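Long-range contact in copper-transporting atpase (Sulfolobus solfataricus, PDB 2YJ3), which probably couples ATP hydrolysis to the movement of copper or similar heavy-metal cations across the cell membrane, the chain here being its catalytic domain: residues A[54-66]-A[99-111]. The protein carries 1 engineered substitution. Sequence-based numbering, arbitrary orientation.
Sequences LSLAYAASVEALS and VRGKISDKIIEVK
Val62 drives down from the helix onto the hairpin formed by strands 99-103 and 106-111, and here the packing is tightest. With CG1 anti to the backbone N (chi1 176°), its two methyls part: CG1 presses on Val99 CG1 at 3.3 Å, closer than usual for two carbons, while CG2 rests on Ile108 CG2 at 3.8 Å. Gly101, with no side chain, lets the backbone come close beneath Val62. Tyr58 carries the other half: Ile108 CD1 lies over one face of its ring, and Ile103 CG2 comes within 3.7 Å of CE1. At the turn end the contact loosens. There the bent side chain of Lys106 meets that of Tyr58 at about a right angle and sets NZ at the edge of the ring, near its plane, giving a 3.0 Å hydrogen bond to Tyr58 OH beside exposed Ser104. Trading Tyr58 for an alanine is likely to leave Lys106 NZ without this acceptor and a gap beside Ile103 and Ile108. Toward the other end Glu63, seen to bind ATP and AMP in this protein, lays its carboxylate over Val99 and Val110, OE2 standing 3.4 Å from Val110 CG1. This is helix-on-sheet packing in the nucleotide-binding (N) domain of a P-type ATPase: the helix lies across the antiparallel sheet, strand 119-123 extends that sheet beside 106-111 and touches Ala59 through Val121, and helix 69-81 packs against Ala60 and Glu63.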
loop_
_atom_site.group_PDB
_atom_site.type_symbol
_atom_site.label_atom_id
_atom_site.label_comp_id
_atom_site.label_asym_id
_atom_site.label_seq_id
_atom_site.Cartn_x
_atom_site.Cartn_y
_atom_site.Cartn_z
ATOM N N LEU A 54 -0.529 26.724 -12.322
ATOM C CA LEU A 54 -1.991 26.766 -12.435
ATOM C C LEU A 54 -2.546 25.345 -12.570
ATOM O O LEU A 54 -3.531 24.993 -11.941
ATOM C CB LEU A 54 -2.436 27.630 -13.628
ATOM C CG LEU A 54 -3.955 27.772 -13.843
ATOM C CD1 LEU A 54 -4.650 28.316 -12.619
ATOM C CD2 LEU A 54 -4.265 28.642 -15.069
ATOM N N SER A 55 -1.893 24.535 -13.396
ATOM C CA SER A 55 -2.277 23.144 -13.565
ATOM C C SER A 55 -2.187 22.406 -12.252
ATOM O O SER A 55 -3.058 21.598 -11.905
ATOM C CB SER A 55 -1.384 22.467 -14.603
ATOM O OG SER A 55 -1.620 23.020 -15.881
ATOM N N LEU A 56 -1.113 22.685 -11.530
ATOM C CA LEU A 56 -0.886 22.099 -10.214
ATOM C C LEU A 56 -2.059 22.424 -9.292
ATOM O O LEU A 56 -2.602 21.544 -8.623
ATOM C CB LEU A 56 0.441 22.633 -9.634
ATOM C CG LEU A 56 0.841 22.196 -8.216
ATOM C CD1 LEU A 56 0.733 20.682 -8.065
ATOM C CD2 LEU A 56 2.264 22.721 -7.836
ATOM N N ALA A 57 -2.463 23.690 -9.272
ATOM C CA ALA A 57 -3.539 24.129 -8.387
ATOM C C ALA A 57 -4.864 23.489 -8.784
ATOM O O ALA A 57 -5.697 23.211 -7.929
ATOM C CB ALA A 57 -3.669 25.634 -8.419
ATOM N N TYR A 58 -5.066 23.288 -10.086
ATOM C CA TYR A 58 -6.287 22.675 -10.575
ATOM C C TYR A 58 -6.354 21.221 -10.132
ATOM O O TYR A 58 -7.347 20.778 -9.585
ATOM C CB TYR A 58 -6.367 22.770 -12.103
ATOM C CG TYR A 58 -6.807 24.123 -12.634
ATOM C CD1 TYR A 58 -7.357 25.075 -11.787
ATOM C CD2 TYR A 58 -6.673 24.443 -13.987
ATOM C CE1 TYR A 58 -7.753 26.308 -12.258
ATOM C CE2 TYR A 58 -7.075 25.681 -14.472
ATOM C CZ TYR A 58 -7.627 26.604 -13.600
ATOM O OH TYR A 58 -8.051 27.838 -14.055
ATOM N N ALA A 59 -5.287 20.478 -10.368
ATOM C CA ALA A 59 -5.252 19.072 -9.985
ATOM C C ALA A 59 -5.477 18.890 -8.472
ATOM O O ALA A 59 -6.245 18.046 -8.054
ATOM C CB ALA A 59 -3.925 18.468 -10.384
ATOM N N ALA A 60 -4.778 19.674 -7.660
ATOM C CA ALA A 60 -4.874 19.565 -6.207
ATOM C C ALA A 60 -6.271 19.919 -5.729
ATOM O O ALA A 60 -6.805 19.305 -4.788
ATOM C CB ALA A 60 -3.828 20.495 -5.535
ATOM N N SER A 61 -6.858 20.926 -6.370
ATOM C CA SER A 61 -8.197 21.372 -6.021
ATOM C C SER A 61 -9.209 20.251 -6.251
ATOM O O SER A 61 -10.113 20.061 -5.449
ATOM C CB SER A 61 -8.585 22.631 -6.808
ATOM O OG SER A 61 -7.748 23.729 -6.488
ATOM N N VAL A 62 -9.067 19.499 -7.338
ATOM C CA VAL A 62 -9.970 18.369 -7.539
ATOM C C VAL A 62 -9.612 17.210 -6.597
ATOM O O VAL A 62 -10.487 16.573 -6.013
ATOM C CB VAL A 62 -9.985 17.889 -9.007
ATOM C CG1 VAL A 62 -10.866 16.665 -9.145
ATOM C CG2 VAL A 62 -10.477 19.004 -9.915
ATOM N N GLU A 63 -8.323 16.938 -6.447
ATOM C CA GLU A 63 -7.899 15.829 -5.596
ATOM C C GLU A 63 -8.276 16.045 -4.126
ATOM O O GLU A 63 -8.353 15.084 -3.349
ATOM C CB GLU A 63 -6.391 15.593 -5.737
ATOM C CG GLU A 63 -5.979 14.999 -7.062
ATOM C CD GLU A 63 -6.328 13.519 -7.185
ATOM O OE1 GLU A 63 -7.317 13.073 -6.572
ATOM O OE2 GLU A 63 -5.601 12.796 -7.894
ATOM N N ALA A 64 -8.518 17.299 -3.744
ATOM C CA ALA A 64 -8.861 17.604 -2.353
ATOM C C ALA A 64 -10.208 17.038 -1.931
ATOM O O ALA A 64 -10.575 17.095 -0.762
ATOM C CB ALA A 64 -8.816 19.116 -2.094
ATOM N N LEU A 65 -10.949 16.467 -2.866
ATOM C CA LEU A 65 -12.276 15.938 -2.531
ATOM C C LEU A 65 -12.261 14.420 -2.446
ATOM O O LEU A 65 -13.283 13.796 -2.214
ATOM C CB LEU A 65 -13.295 16.401 -3.564
ATOM C CG LEU A 65 -13.338 17.922 -3.731
ATOM C CD1 LEU A 65 -14.345 18.353 -4.809
ATOM C CD2 LEU A 65 -13.680 18.573 -2.400
ATOM N N SER A 66 -11.089 13.829 -2.635
ATOM C CA SER A 66 -10.935 12.385 -2.529
ATOM C C SER A 66 -10.105 12.028 -1.302
ATOM O O SER A 66 -9.286 12.823 -0.847
ATOM C CB SER A 66 -10.263 11.835 -3.783
ATOM O OG SER A 66 -9.595 10.623 -3.490
ATOM N N VAL A 99 -10.237 11.150 -10.977
ATOM C CA VAL A 99 -11.162 12.106 -10.402
ATOM C C VAL A 99 -11.474 13.192 -11.428
ATOM O O VAL A 99 -10.719 13.376 -12.383
ATOM C CB VAL A 99 -10.583 12.675 -9.082
ATOM C CG1 VAL A 99 -9.484 13.718 -9.343
ATOM C CG2 VAL A 99 -11.655 13.234 -8.253
ATOM N N ARG A 100 -12.585 13.903 -11.256
ATOM C CA ARG A 100 -12.970 14.933 -12.225
ATOM C C ARG A 100 -13.756 16.049 -11.567
ATOM O O ARG A 100 -14.430 15.825 -10.562
ATOM C CB ARG A 100 -13.808 14.334 -13.354
ATOM C CG ARG A 100 -14.198 15.370 -14.397
ATOM C CD ARG A 100 -15.151 14.832 -15.474
ATOM N NE ARG A 100 -16.502 14.611 -14.969
ATOM C CZ ARG A 100 -17.369 15.576 -14.667
ATOM N NH1 ARG A 100 -17.040 16.855 -14.806
ATOM N NH2 ARG A 100 -18.578 15.259 -14.213
ATOM N N GLY A 101 -13.696 17.248 -12.140
ATOM C CA GLY A 101 -14.414 18.385 -11.590
ATOM C C GLY A 101 -14.317 19.625 -12.457
ATOM O O GLY A 101 -13.499 19.698 -13.368
ATOM N N LYS A 102 -15.141 20.619 -12.155
ATOM C CA LYS A 102 -15.129 21.863 -12.910
ATOM C C LYS A 102 -14.622 23.033 -12.075
ATOM O O LYS A 102 -15.057 23.239 -10.943
ATOM C CB LYS A 102 -16.529 22.159 -13.459
ATOM C CG LYS A 102 -16.671 23.467 -14.239
ATOM C CD LYS A 102 -17.986 23.439 -15.044
ATOM C CE LYS A 102 -18.564 24.832 -15.290
ATOM N NZ LYS A 102 -19.062 25.480 -14.040
ATOM N N ILE A 103 -13.696 23.791 -12.649
ATOM C CA ILE A 103 -13.130 24.961 -11.997
ATOM C C ILE A 103 -13.004 26.036 -13.060
ATOM O O ILE A 103 -12.559 25.753 -14.182
ATOM C CB ILE A 103 -11.707 24.676 -11.460
ATOM C CG1 ILE A 103 -11.677 23.450 -10.550
ATOM C CG2 ILE A 103 -11.114 25.903 -10.767
ATOM C CD1 ILE A 103 -10.261 23.118 -10.075
ATOM N N SER A 104 -13.390 27.259 -12.707
ATOM C CA SER A 104 -13.329 28.398 -13.620
ATOM C C SER A 104 -13.797 28.055 -15.034
ATOM O O SER A 104 -13.087 28.315 -16.011
ATOM C CB SER A 104 -11.918 28.993 -13.654
ATOM O OG SER A 104 -11.650 29.746 -12.475
ATOM N N ASP A 105 -14.989 27.472 -15.128
ATOM C CA ASP A 105 -15.601 27.100 -16.414
ATOM C C ASP A 105 -14.839 26.016 -17.170
ATOM O O ASP A 105 -15.192 25.692 -18.299
ATOM C CB ASP A 105 -15.757 28.317 -17.332
ATOM C CG ASP A 105 -16.669 29.378 -16.752
ATOM O OD1 ASP A 105 -17.597 29.031 -15.982
ATOM O OD2 ASP A 105 -16.455 30.567 -17.077
ATOM N N LYS A 106 -13.782 25.488 -16.560
ATOM C CA LYS A 106 -12.940 24.472 -17.194
ATOM C C LYS A 106 -13.126 23.093 -16.559
ATOM O O LYS A 106 -13.259 22.967 -15.336
ATOM C CB LYS A 106 -11.462 24.881 -17.118
ATOM C CG LYS A 106 -10.960 25.686 -18.314
ATOM C CD LYS A 106 -10.486 27.073 -17.914
ATOM C CE LYS A 106 -9.517 27.013 -16.742
ATOM N NZ LYS A 106 -8.238 27.741 -17.030
ATOM N N ILE A 107 -13.094 22.055 -17.384
ATOM C CA ILE A 107 -13.223 20.697 -16.876
ATOM C C ILE A 107 -11.855 20.086 -16.607
ATOM O O ILE A 107 -11.032 19.938 -17.509
ATOM C CB ILE A 107 -13.993 19.789 -17.858
ATOM C CG1 ILE A 107 -15.409 20.322 -18.088
ATOM C CG2 ILE A 107 -14.050 18.355 -17.338
ATOM C CD1 ILE A 107 -16.221 20.493 -16.819
ATOM N N ILE A 108 -11.627 19.707 -15.360
ATOM C CA ILE A 108 -10.342 19.140 -14.974
ATOM C C ILE A 108 -10.471 17.677 -14.596
ATOM O O ILE A 108 -11.372 17.300 -13.858
ATOM C CB ILE A 108 -9.698 19.906 -13.790
ATOM C CG1 ILE A 108 -9.121 21.243 -14.267
ATOM C CG2 ILE A 108 -8.539 19.097 -13.213
ATOM C CD1 ILE A 108 -10.119 22.340 -14.348
ATOM N N GLU A 109 -9.565 16.859 -15.110
ATOM C CA GLU A 109 -9.526 15.436 -14.801
ATOM C C GLU A 109 -8.142 15.049 -14.365
ATOM O O GLU A 109 -7.156 15.437 -14.997
ATOM C CB GLU A 109 -9.844 14.609 -16.044
ATOM C CG GLU A 109 -11.194 14.848 -16.620
ATOM C CD GLU A 109 -11.444 13.951 -17.826
ATOM O OE1 GLU A 109 -11.015 14.320 -18.949
ATOM O OE2 GLU A 109 -12.040 12.869 -17.632
ATOM N N VAL A 110 -8.060 14.266 -13.299
ATOM C CA VAL A 110 -6.785 13.718 -12.852
ATOM C C VAL A 110 -6.915 12.201 -12.862
ATOM O O VAL A 110 -7.747 11.638 -12.163
ATOM C CB VAL A 110 -6.413 14.227 -11.451
ATOM C CG1 VAL A 110 -5.013 13.760 -11.070
ATOM C CG2 VAL A 110 -6.511 15.743 -11.397
ATOM N N LYS A 111 -6.136 11.532 -13.702
ATOM C CA LYS A 111 -6.332 10.096 -13.869
ATOM C C LYS A 111 -5.055 9.320 -14.187
ATOM O O LYS A 111 -4.094 9.865 -14.735
ATOM C CB LYS A 111 -7.437 9.805 -14.900
ATOM C CG LYS A 111 -7.281 10.471 -16.257
ATOM C CD LYS A 111 -8.479 10.106 -17.164
ATOM C CE LYS A 111 -8.350 10.718 -18.566
ATOM N NZ LYS A 111 -9.519 10.368 -19.452
#